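Glyoxylate-induced Protein (Pseudomonas aeruginosa, PDB 1SQ4) is of unknown function but folds as a two-barrel bicupin and may act as a ureidoglycine aminohydrolase. Local coordinates at residues A[4-9]-A[160-165]; A[52-57]-A[69-74]; A[96-101]-A[135-140]. One frame throughout, in Å; residues are numbered along the deposited sequence.

Contact 1. Residues A[4-9]-A[160-165]; sequences SSYYAP and NEQDIQ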
loop_
_atom_site.group_PDB
_atom_site.type_symbol
_atom_site.label_atom_id
_atom_site.label_comp_id
_atom_site.label_asym_id
_atom_site.label_seq_id
_atom_site.Cartn_x
_atom_site.Cartn_y
_atom_site.Cartn_z
ATOM N N SER A 4 23.457 -9.264 -36.428
ATOM C CA SER A 4 22.736 -8.830 -35.226
ATOM C C SER A 4 22.326 -7.364 -35.263
ATOM O O SER A 4 23.033 -6.520 -35.816
ATOM C CB SER A 4 23.581 -9.054 -33.968
ATOM O OG SER A 4 23.746 -10.431 -33.676
ATOM N N SER A 5 21.186 -7.068 -34.648
ATOM C CA SER A 5 20.669 -5.709 -34.600
ATOM C C SER A 5 20.799 -5.144 -33.197
ATOM O O SER A 5 20.844 -5.887 -32.212
ATOM C CB SER A 5 19.196 -5.692 -34.980
ATOM O OG SER A 5 18.422 -6.320 -33.970
ATOM N N TYR A 6 20.846 -3.823 -33.104
ATOM C CA TYR A 6 20.949 -3.175 -31.811
ATOM C C TYR A 6 20.129 -1.895 -31.819
ATOM O O TYR A 6 20.163 -1.127 -32.774
ATOM C CB TYR A 6 22.406 -2.856 -31.503
ATOM C CG TYR A 6 23.361 -3.998 -31.756
ATOM C CD1 TYR A 6 23.531 -5.032 -30.829
ATOM C CD2 TYR A 6 24.126 -4.021 -32.912
ATOM C CE1 TYR A 6 24.461 -6.061 -31.062
ATOM C CE2 TYR A 6 25.043 -5.029 -33.153
ATOM C CZ TYR A 6 25.213 -6.038 -32.235
ATOM O OH TYR A 6 26.167 -6.987 -32.511
ATOM N N TYR A 7 19.372 -1.675 -30.758
ATOM C CA TYR A 7 18.561 -0.479 -30.675
ATOM C C TYR A 7 19.439 0.715 -30.338
ATOM O O TYR A 7 20.423 0.590 -29.598
ATOM C CB TYR A 7 17.471 -0.637 -29.614
ATOM C CG TYR A 7 16.738 0.646 -29.311
ATOM C CD1 TYR A 7 17.252 1.572 -28.402
ATOM C CD2 TYR A 7 15.523 0.944 -29.933
ATOM C CE1 TYR A 7 16.566 2.760 -28.116
ATOM C CE2 TYR A 7 14.836 2.135 -29.652
ATOM C CZ TYR A 7 15.359 3.032 -28.744
ATOM O OH TYR A 7 14.667 4.186 -28.438
ATOM N N ALA A 8 19.075 1.871 -30.891
ATOM C CA ALA A 8 19.806 3.111 -30.660
ATOM C C ALA A 8 18.846 4.297 -30.653
ATOM O O ALA A 8 18.080 4.493 -31.591
ATOM C CB ALA A 8 20.869 3.305 -31.730
ATOM N N PRO A 9 18.887 5.109 -29.585
ATOM C CA PRO A 9 18.028 6.281 -29.441
ATOM C C PRO A 9 18.259 7.222 -30.594
ATOM O O PRO A 9 19.344 7.254 -31.176
ATOM C CB PRO A 9 18.504 6.907 -28.137
ATOM C CG PRO A 9 19.113 5.781 -27.404
ATOM C CD PRO A 9 19.850 5.046 -28.475
ATOM N N ASN A 160 34.531 -7.517 -31.713
ATOM C CA ASN A 160 33.105 -7.380 -31.982
ATOM C C ASN A 160 32.385 -8.600 -31.395
ATOM O O ASN A 160 32.799 -9.738 -31.595
ATOM C CB ASN A 160 32.862 -7.246 -33.497
ATOM C CG ASN A 160 31.420 -6.864 -33.839
ATOM O OD1 ASN A 160 30.491 -7.626 -33.575
ATOM N ND2 ASN A 160 31.236 -5.677 -34.426
ATOM N N GLU A 161 31.314 -8.350 -30.655
ATOM C CA GLU A 161 30.577 -9.412 -30.004
ATOM C C GLU A 161 30.080 -10.469 -30.966
ATOM O O GLU A 161 29.898 -11.612 -30.573
ATOM C CB GLU A 161 29.413 -8.813 -29.205
ATOM C CG GLU A 161 28.295 -8.219 -30.047
ATOM C CD GLU A 161 27.158 -9.184 -30.237
ATOM O OE1 GLU A 161 26.145 -8.794 -30.849
ATOM O OE2 GLU A 161 27.267 -10.339 -29.769
ATOM N N GLN A 162 29.865 -10.095 -32.224
ATOM C CA GLN A 162 29.379 -11.045 -33.230
ATOM C C GLN A 162 30.449 -12.079 -33.576
ATOM O O GLN A 162 30.172 -13.070 -34.254
ATOM C CB GLN A 162 28.960 -10.317 -34.514
ATOM C CG GLN A 162 27.773 -9.366 -34.347
ATOM C CD GLN A 162 27.401 -8.636 -35.636
ATOM O OE1 GLN A 162 28.254 -8.047 -36.306
ATOM N NE2 GLN A 162 26.119 -8.661 -35.977
ATOM N N ASP A 163 31.664 -11.847 -33.095
ATOM C CA ASP A 163 32.772 -12.732 -33.365
ATOM C C ASP A 163 33.064 -13.577 -32.139
ATOM O O ASP A 163 33.966 -14.419 -32.137
ATOM C CB ASP A 163 34.003 -11.906 -33.763
ATOM C CG ASP A 163 33.789 -11.112 -35.053
ATOM O OD1 ASP A 163 34.448 -10.060 -35.234
ATOM O OD2 ASP A 163 32.965 -11.543 -35.893
ATOM N N ILE A 164 32.289 -13.367 -31.090
ATOM C CA ILE A 164 32.499 -14.112 -29.861
ATOM C C ILE A 164 31.421 -15.146 -29.649
ATOM O O ILE A 164 30.229 -14.826 -29.626
ATOM C CB ILE A 164 32.533 -13.166 -28.647
ATOM C CG1 ILE A 164 33.775 -12.278 -28.726
ATOM C CG2 ILE A 164 32.528 -13.966 -27.364
ATOM C CD1 ILE A 164 33.884 -11.291 -27.615
ATOM N N GLN A 165 31.836 -16.393 -29.489
ATOM C CA GLN A 165 30.867 -17.455 -29.286
ATOM C C GLN A 165 30.343 -17.386 -27.850
ATOM O O GLN A 165 31.101 -17.492 -26.883
ATOM C CB GLN A 165 31.505 -18.817 -29.574
ATOM C CG GLN A 165 30.541 -19.865 -30.144
ATOM C CD GLN A 165 30.200 -19.636 -31.616
ATOM O OE1 GLN A 165 29.610 -18.607 -31.986
ATOM N NE2 GLN A 165 30.569 -20.598 -32.462
#
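The carboxylate of Glu161 is held at both oxygens: OE1 accepts a hydrogen bond from Tyr6 OH at 2.5 Å, and OE2 makes a salt bridge with Arg259 of strand 258-265. OE1 arrives at the edge of the Tyr6 ring, in its plane, 3.2 Å from Tyr6 CE1, and the carboxylate is turned 74° from the ring. The torsions of Glu161 account for this approach: CG stands between the backbone N and the carbonyl carbon (chi1 69°), and a bend at chi2 (97°) directs the acid to meet the tyrosine from the opposite direction.

The glutamate is carried by a short 3-10 segment, 161-163, which opens with an Asx turn. Asn160 OD1 takes the Gln162 N-H at 2.9 Å, in the carbonyl plane and on a lone pair. Behind it, Asp163 N bonds to Asn160 O at 2.8 Å. This turn lies between strands 157-160 and 167-168, outermost strands, within this chain, of the two large sheets of the double cupin, while 4-9 is an irregular run close to the N terminus.

Beside the hydroxyl, Gln162 CG packs 3.4 Å from Tyr6 OH, and the chain of Gln162, extended beyond CG, brings its amide end up to Ser4. The Tyr6 side chain also touches Val97, Leu219 and Arg259, and thus strands of both sheets.

Contact 2. Residues A[52-57]-A[69-74]; sequences MRMWVI and SQYIVE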
loop_
_atom_site.group_PDB
_atom_site.type_symbol
_atom_site.label_atom_id
_atom_site.label_comp_id
_atom_site.label_asym_id
_atom_site.label_seq_id
_atom_site.Cartn_x
_atom_site.Cartn_y
_atom_site.Cartn_z
HETATM N N MSE A 52 28.530 16.481 -30.557
HETATM C CA MSE A 52 28.137 15.376 -29.706
HETATM C C MSE A 52 26.943 15.657 -28.799
HETATM O O MSE A 52 26.808 16.745 -28.240
HETATM C CB MSE A 52 29.333 14.967 -28.856
HETATM C CG MSE A 52 29.106 13.754 -27.954
HETATM SE SE MSE A 52 28.252 14.061 -26.255
HETATM C CE MSE A 52 29.818 13.966 -25.090
ATOM N N ARG A 53 26.083 14.659 -28.655
ATOM C CA ARG A 53 24.921 14.747 -27.783
ATOM C C ARG A 53 24.829 13.343 -27.162
ATOM O O ARG A 53 25.101 12.350 -27.837
ATOM C CB ARG A 53 23.664 15.086 -28.597
ATOM C CG ARG A 53 23.264 14.005 -29.611
ATOM C CD ARG A 53 22.296 14.495 -30.706
ATOM N NE ARG A 53 21.055 15.072 -30.179
ATOM C CZ ARG A 53 19.827 14.604 -30.418
ATOM N NH1 ARG A 53 19.628 13.529 -31.186
ATOM N NH2 ARG A 53 18.788 15.230 -29.886
HETATM N N MSE A 54 24.481 13.256 -25.882
HETATM C CA MSE A 54 24.387 11.958 -25.222
HETATM C C MSE A 54 23.261 11.887 -24.204
HETATM O O MSE A 54 22.836 12.894 -23.636
HETATM C CB MSE A 54 25.704 11.614 -24.514
HETATM C CG MSE A 54 26.059 12.548 -23.367
HETATM SE SE MSE A 54 27.779 12.197 -22.516
HETATM C CE MSE A 54 27.287 12.423 -20.646
ATOM N N TRP A 55 22.798 10.671 -23.977
ATOM C CA TRP A 55 21.753 10.415 -23.026
ATOM C C TRP A 55 22.418 9.804 -21.822
ATOM O O TRP A 55 23.117 8.799 -21.951
ATOM C CB TRP A 55 20.734 9.471 -23.641
ATOM C CG TRP A 55 19.798 10.228 -24.498
ATOM C CD1 TRP A 55 18.768 11.016 -24.074
ATOM C CD2 TRP A 55 19.839 10.356 -25.925
ATOM N NE1 TRP A 55 18.165 11.627 -25.143
ATOM C CE2 TRP A 55 18.802 11.239 -26.294
ATOM C CE3 TRP A 55 20.652 9.817 -26.927
ATOM C CZ2 TRP A 55 18.552 11.593 -27.626
ATOM C CZ3 TRP A 55 20.405 10.169 -28.251
ATOM C CH2 TRP A 55 19.363 11.049 -28.587
ATOM N N VAL A 56 22.242 10.429 -20.658
ATOM C CA VAL A 56 22.862 9.927 -19.435
ATOM C C VAL A 56 21.956 8.925 -18.741
ATOM O O VAL A 56 20.731 9.025 -18.796
ATOM C CB VAL A 56 23.195 11.071 -18.430
ATOM C CG1 VAL A 56 23.950 10.500 -17.244
ATOM C CG2 VAL A 56 24.039 12.146 -19.093
ATOM N N ILE A 57 22.573 7.946 -18.097
ATOM C CA ILE A 57 21.839 6.924 -17.369
ATOM C C ILE A 57 22.704 6.488 -16.199
ATOM O O ILE A 57 23.481 5.547 -16.296
ATOM C CB ILE A 57 21.511 5.716 -18.274
ATOM C CG1 ILE A 57 21.116 4.503 -17.436
ATOM C CG2 ILE A 57 22.712 5.349 -19.088
ATOM C CD1 ILE A 57 19.956 4.752 -16.524
ATOM N N SER A 69 28.743 4.615 -14.537
ATOM C CA SER A 69 28.162 5.723 -15.256
ATOM C C SER A 69 28.037 5.195 -16.686
ATOM O O SER A 69 28.947 4.551 -17.213
ATOM C CB SER A 69 29.071 6.952 -15.174
ATOM O OG SER A 69 29.737 7.214 -16.393
ATOM N N GLN A 70 26.886 5.427 -17.298
ATOM C CA GLN A 70 26.649 4.963 -18.650
ATOM C C GLN A 70 26.124 6.110 -19.495
ATOM O O GLN A 70 25.267 6.873 -19.051
ATOM C CB GLN A 70 25.636 3.819 -18.619
ATOM C CG GLN A 70 25.134 3.373 -19.970
ATOM C CD GLN A 70 24.078 2.278 -19.867
ATOM O OE1 GLN A 70 23.443 2.102 -18.818
ATOM N NE2 GLN A 70 23.876 1.547 -20.959
ATOM N N TYR A 71 26.651 6.258 -20.702
ATOM C CA TYR A 71 26.162 7.308 -21.585
ATOM C C TYR A 71 25.859 6.686 -22.943
ATOM O O TYR A 71 26.435 5.661 -23.306
ATOM C CB TYR A 71 27.207 8.403 -21.809
ATOM C CG TYR A 71 27.945 8.922 -20.605
ATOM C CD1 TYR A 71 27.313 9.078 -19.375
ATOM C CD2 TYR A 71 29.258 9.369 -20.729
ATOM C CE1 TYR A 71 27.969 9.675 -18.302
ATOM C CE2 TYR A 71 29.917 9.966 -19.664
ATOM C CZ TYR A 71 29.261 10.119 -18.454
ATOM O OH TYR A 71 29.882 10.754 -17.409
ATOM N N ILE A 72 24.950 7.298 -23.689
ATOM C CA ILE A 72 24.640 6.810 -25.021
ATOM C C ILE A 72 24.919 8.016 -25.904
ATOM O O ILE A 72 24.101 8.937 -26.028
ATOM C CB ILE A 72 23.169 6.318 -25.152
ATOM C CG1 ILE A 72 22.951 5.081 -24.273
ATOM C CG2 ILE A 72 22.881 5.903 -26.582
ATOM C CD1 ILE A 72 21.544 4.488 -24.345
ATOM N N VAL A 73 26.114 8.003 -26.490
ATOM C CA VAL A 73 26.599 9.095 -27.316
ATOM C C VAL A 73 26.273 9.053 -28.795
ATOM O O VAL A 73 26.432 8.040 -29.452
ATOM C CB VAL A 73 28.111 9.227 -27.155
ATOM C CG1 VAL A 73 28.625 10.375 -27.996
ATOM C CG2 VAL A 73 28.440 9.442 -25.694
ATOM N N GLU A 74 25.828 10.186 -29.307
ATOM C CA GLU A 74 25.490 10.311 -30.705
ATOM C C GLU A 74 26.442 11.324 -31.323
ATOM O O GLU A 74 26.453 12.508 -30.950
ATOM C CB GLU A 74 24.038 10.789 -30.843
ATOM C CG GLU A 74 23.613 11.194 -32.252
ATOM C CD GLU A 74 22.212 11.802 -32.309
ATOM O OE1 GLU A 74 21.902 12.495 -33.293
ATOM O OE2 GLU A 74 21.407 11.588 -31.384
#
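Met54, a selenomethionine, lays its methyl group squarely over the ring of Tyr71: CE of Met54 is 3.4 Å from the Tyr71 ring centroid and only 4° off the normal, a CH-pi contact. Its SE sits obliquely, 4.1 Å from the same Tyr71 centroid, which makes this a Met-aromatic pair. With CG of Met54 between the backbone N and the carbonyl carbon (chi1 65°), the chain runs alongside Tyr71 in the same direction, and a bend at chi3 completes the turn that sets CE over the ring. Val73 extends the apolar patch, its CG2 3.7 Å from Met54 CB, while Val73 CG1 lies against the crossing side chain of Met52.

The two runs form an antiparallel beta hairpin in which Met54 faces Val73 and Val56 faces Tyr71 as non-hydrogen-bonded pairs. Between them Trp55 and Ile72 exchange both backbone bonds, Trp55 N to Ile72 O at 3.0 Å and Ile72 N to Trp55 O at 2.9 Å. Strand 52-57 is an outer strand of the first cupin's large sheet within this chain. Tyr71 OH reaches beyond it, bonding to His269 and Met270 of the second subunit.

On the other sheet face, Trp55 sends its NE1 to Arg39 O and brings CZ2 over one face of the Arg53 guanidinium, toward its rim. Arg53 then meets Glu74 in a salt bridge, NH1 of Arg53 lying 2.6 Å from Glu74 OE2, with a weak second bond of 3.3 Å from Arg53 NH1 to Glu74 OE1. Guanidinium and carboxylate stand 86° apart, so the grip is not a flat, two-pronged one. Asp40 takes Arg53 NH2, and His135 ND1 bonds to Glu74 OE1.

Contact 3. Residues A[96-101]-A[135-140]; sequences VVEGEL and HTRFHW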
loop_
_atom_site.group_PDB
_atom_site.type_symbol
_atom_site.label_atom_id
_atom_site.label_comp_id
_atom_site.label_asym_id
_atom_site.label_seq_id
_atom_site.Cartn_x
_atom_site.Cartn_y
_atom_site.Cartn_z
ATOM N N VAL A 96 29.594 0.183 -29.762
ATOM C CA VAL A 96 28.830 0.838 -30.810
ATOM C C VAL A 96 27.587 0.059 -31.218
ATOM O O VAL A 96 27.642 -1.148 -31.448
ATOM C CB VAL A 96 29.717 1.101 -32.035
ATOM C CG1 VAL A 96 30.393 -0.173 -32.434
ATOM C CG2 VAL A 96 28.882 1.656 -33.180
ATOM N N VAL A 97 26.465 0.768 -31.300
ATOM C CA VAL A 97 25.202 0.150 -31.672
ATOM C C VAL A 97 24.693 0.593 -33.039
ATOM O O VAL A 97 23.836 -0.061 -33.629
ATOM C CB VAL A 97 24.105 0.433 -30.625
ATOM C CG1 VAL A 97 24.454 -0.243 -29.321
ATOM C CG2 VAL A 97 23.944 1.925 -30.426
ATOM N N GLU A 98 25.209 1.700 -33.553
ATOM C CA GLU A 98 24.770 2.163 -34.856
ATOM C C GLU A 98 25.823 3.059 -35.441
ATOM O O GLU A 98 26.364 3.924 -34.752
ATOM C CB GLU A 98 23.468 2.930 -34.734
ATOM C CG GLU A 98 22.745 3.157 -36.032
ATOM C CD GLU A 98 21.440 3.866 -35.795
ATOM O OE1 GLU A 98 21.444 5.112 -35.764
ATOM O OE2 GLU A 98 20.412 3.178 -35.601
ATOM N N GLY A 99 26.113 2.838 -36.719
ATOM C CA GLY A 99 27.122 3.628 -37.400
ATOM C C GLY A 99 28.520 3.057 -37.235
ATOM O O GLY A 99 28.697 1.931 -36.766
ATOM N N GLU A 100 29.517 3.837 -37.634
ATOM C CA GLU A 100 30.903 3.411 -37.525
ATOM C C GLU A 100 31.706 4.434 -36.729
ATOM O O GLU A 100 31.696 5.623 -37.039
ATOM C CB GLU A 100 31.517 3.252 -38.911
ATOM C CG GLU A 100 32.982 2.842 -38.914
ATOM C CD GLU A 100 33.656 3.144 -40.248
ATOM O OE1 GLU A 100 33.011 2.909 -41.302
ATOM O OE2 GLU A 100 34.826 3.605 -40.241
ATOM N N LEU A 101 32.391 3.960 -35.694
ATOM C CA LEU A 101 33.197 4.827 -34.855
ATOM C C LEU A 101 34.664 4.547 -35.119
ATOM O O LEU A 101 35.056 3.414 -35.394
ATOM C CB LEU A 101 32.877 4.582 -33.373
ATOM C CG LEU A 101 33.442 5.527 -32.301
ATOM C CD1 LEU A 101 33.007 6.946 -32.591
ATOM C CD2 LEU A 101 32.942 5.113 -30.925
ATOM N N HIS A 135 25.595 9.479 -38.935
ATOM C CA HIS A 135 25.748 9.563 -37.496
ATOM C C HIS A 135 26.173 8.234 -36.930
ATOM O O HIS A 135 26.031 7.190 -37.568
ATOM C CB HIS A 135 24.450 9.992 -36.821
ATOM C CG HIS A 135 24.051 11.400 -37.123
ATOM N ND1 HIS A 135 23.301 12.160 -36.254
ATOM C CD2 HIS A 135 24.288 12.182 -38.200
ATOM C CE1 HIS A 135 23.094 13.352 -36.782
ATOM N NE2 HIS A 135 23.681 13.391 -37.962
ATOM N N THR A 136 26.710 8.275 -35.724
ATOM C CA THR A 136 27.150 7.057 -35.069
ATOM C C THR A 136 26.654 7.084 -33.629
ATOM O O THR A 136 26.536 8.145 -33.024
ATOM C CB THR A 136 28.682 6.942 -35.112
ATOM O OG1 THR A 136 29.108 7.015 -36.472
ATOM C CG2 THR A 136 29.139 5.621 -34.526
ATOM N N ARG A 137 26.356 5.919 -33.078
ATOM C CA ARG A 137 25.865 5.876 -31.719
ATOM C C ARG A 137 26.487 4.737 -30.945
ATOM O O ARG A 137 26.508 3.592 -31.403
ATOM C CB ARG A 137 24.340 5.755 -31.737
ATOM C CG ARG A 137 23.657 6.854 -32.561
ATOM C CD ARG A 137 22.152 6.752 -32.471
ATOM N NE ARG A 137 21.511 7.983 -32.906
ATOM C CZ ARG A 137 21.386 8.349 -34.173
ATOM N NH1 ARG A 137 21.848 7.570 -35.141
ATOM N NH2 ARG A 137 20.827 9.513 -34.472
ATOM N N PHE A 138 27.011 5.056 -29.770
ATOM C CA PHE A 138 27.636 4.042 -28.934
ATOM C C PHE A 138 27.377 4.245 -27.453
ATOM O O PHE A 138 26.977 5.322 -27.024
ATOM C CB PHE A 138 29.152 4.007 -29.162
ATOM C CG PHE A 138 29.862 5.285 -28.780
ATOM C CD1 PHE A 138 29.825 6.392 -29.618
ATOM C CD2 PHE A 138 30.633 5.349 -27.620
ATOM C CE1 PHE A 138 30.532 7.538 -29.304
ATOM C CE2 PHE A 138 31.342 6.493 -27.298
ATOM C CZ PHE A 138 31.300 7.581 -28.143
ATOM N N HIS A 139 27.627 3.190 -26.684
ATOM C CA HIS A 139 27.457 3.214 -25.242
ATOM C C HIS A 139 28.819 3.419 -24.611
ATOM O O HIS A 139 29.805 2.848 -25.062
ATOM C CB HIS A 139 26.859 1.896 -24.733
ATOM C CG HIS A 139 25.390 1.757 -24.977
ATOM N ND1 HIS A 139 24.483 1.550 -23.962
ATOM C CD2 HIS A 139 24.669 1.778 -26.126
ATOM C CE1 HIS A 139 23.269 1.450 -24.471
ATOM N NE2 HIS A 139 23.355 1.585 -25.783
ATOM N N TRP A 140 28.871 4.231 -23.563
ATOM C CA TRP A 140 30.122 4.502 -22.879
ATOM C C TRP A 140 29.923 4.237 -21.387
ATOM O O TRP A 140 29.268 4.998 -20.678
ATOM C CB TRP A 140 30.531 5.953 -23.147
ATOM C CG TRP A 140 31.865 6.397 -22.580
ATOM C CD1 TRP A 140 32.796 5.624 -21.956
ATOM C CD2 TRP A 140 32.364 7.743 -22.527
ATOM N NE1 TRP A 140 33.842 6.406 -21.504
ATOM C CE2 TRP A 140 33.596 7.715 -21.841
ATOM C CE3 TRP A 140 31.880 8.982 -22.987
ATOM C CZ2 TRP A 140 34.354 8.859 -21.602
ATOM C CZ3 TRP A 140 32.641 10.127 -22.746
ATOM C CH2 TRP A 140 33.860 10.051 -22.059
HETATM O O HOH W 1 28.480 6.195 -38.896
#
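Val96 pairs with Phe138 as an antiparallel non-hydrogen-bonded pair, their CB atoms 4.1 Å apart. At the next step the register slips: Val97 N and Glu98 N both bond to Arg137 O, at 2.8 and 3.1 Å, the mark of a classic beta bulge. Val97 CG1 then reaches across to the imidazole of His139. Glu98 runs extended beside Arg137, and its OE1 forms a salt bridge with Arg137 NH1 at 2.6 Å; the planes are 78° apart, and His10 NE2 is a second partner of that oxygen.

Gly99, with a positive phi of 87°, turns the chain close past His135 and Thr136. Here a water accepts from Glu100 N at 2.9 Å and donates to His135 O at 3.0 Å, and it also bonds to Thr136 OG1. Leu101, its CG anti to the backbone N (chi1 -171°) as the first step, lays CD2 over the centre of the Phe138 face, 3.7 Å from the ring centroid.

In this first cupin domain, strand 136-144 is flanked by 90-98 and 69-76, and Phe138 also packs on Val73 and Leu75; bulge and Gly99 lead from 90-98 to strand 101-105 of the four-stranded sheet that also holds 109-112.

How the contacts relate
Contacts 2 and 3 are buried and share one sheet through strands 69-76 and 136-144, which are neighbours in it; Tyr71 O to Trp140 N (2.8 Å) and Val73 N to Phe138 O (2.9 Å) probably join them as backbone hydrogen bonds. Both combine strand pairing, a methyl group over an aromatic face and an arginine-glutamate salt bridge, but contact 2 keeps one register throughout, whereas contact 3 is shifted by a bulge. Contact 1 lies at the surface, pairs no strands and joins loops through a tyrosine-glutamate hydrogen bond and the packing of Gln162 on Ser4 and Tyr6. Its 4-9 run nevertheless reaches the other two: Pro9 packs on Trp55 and Ile72, and Ala8 on Val97 and Arg137.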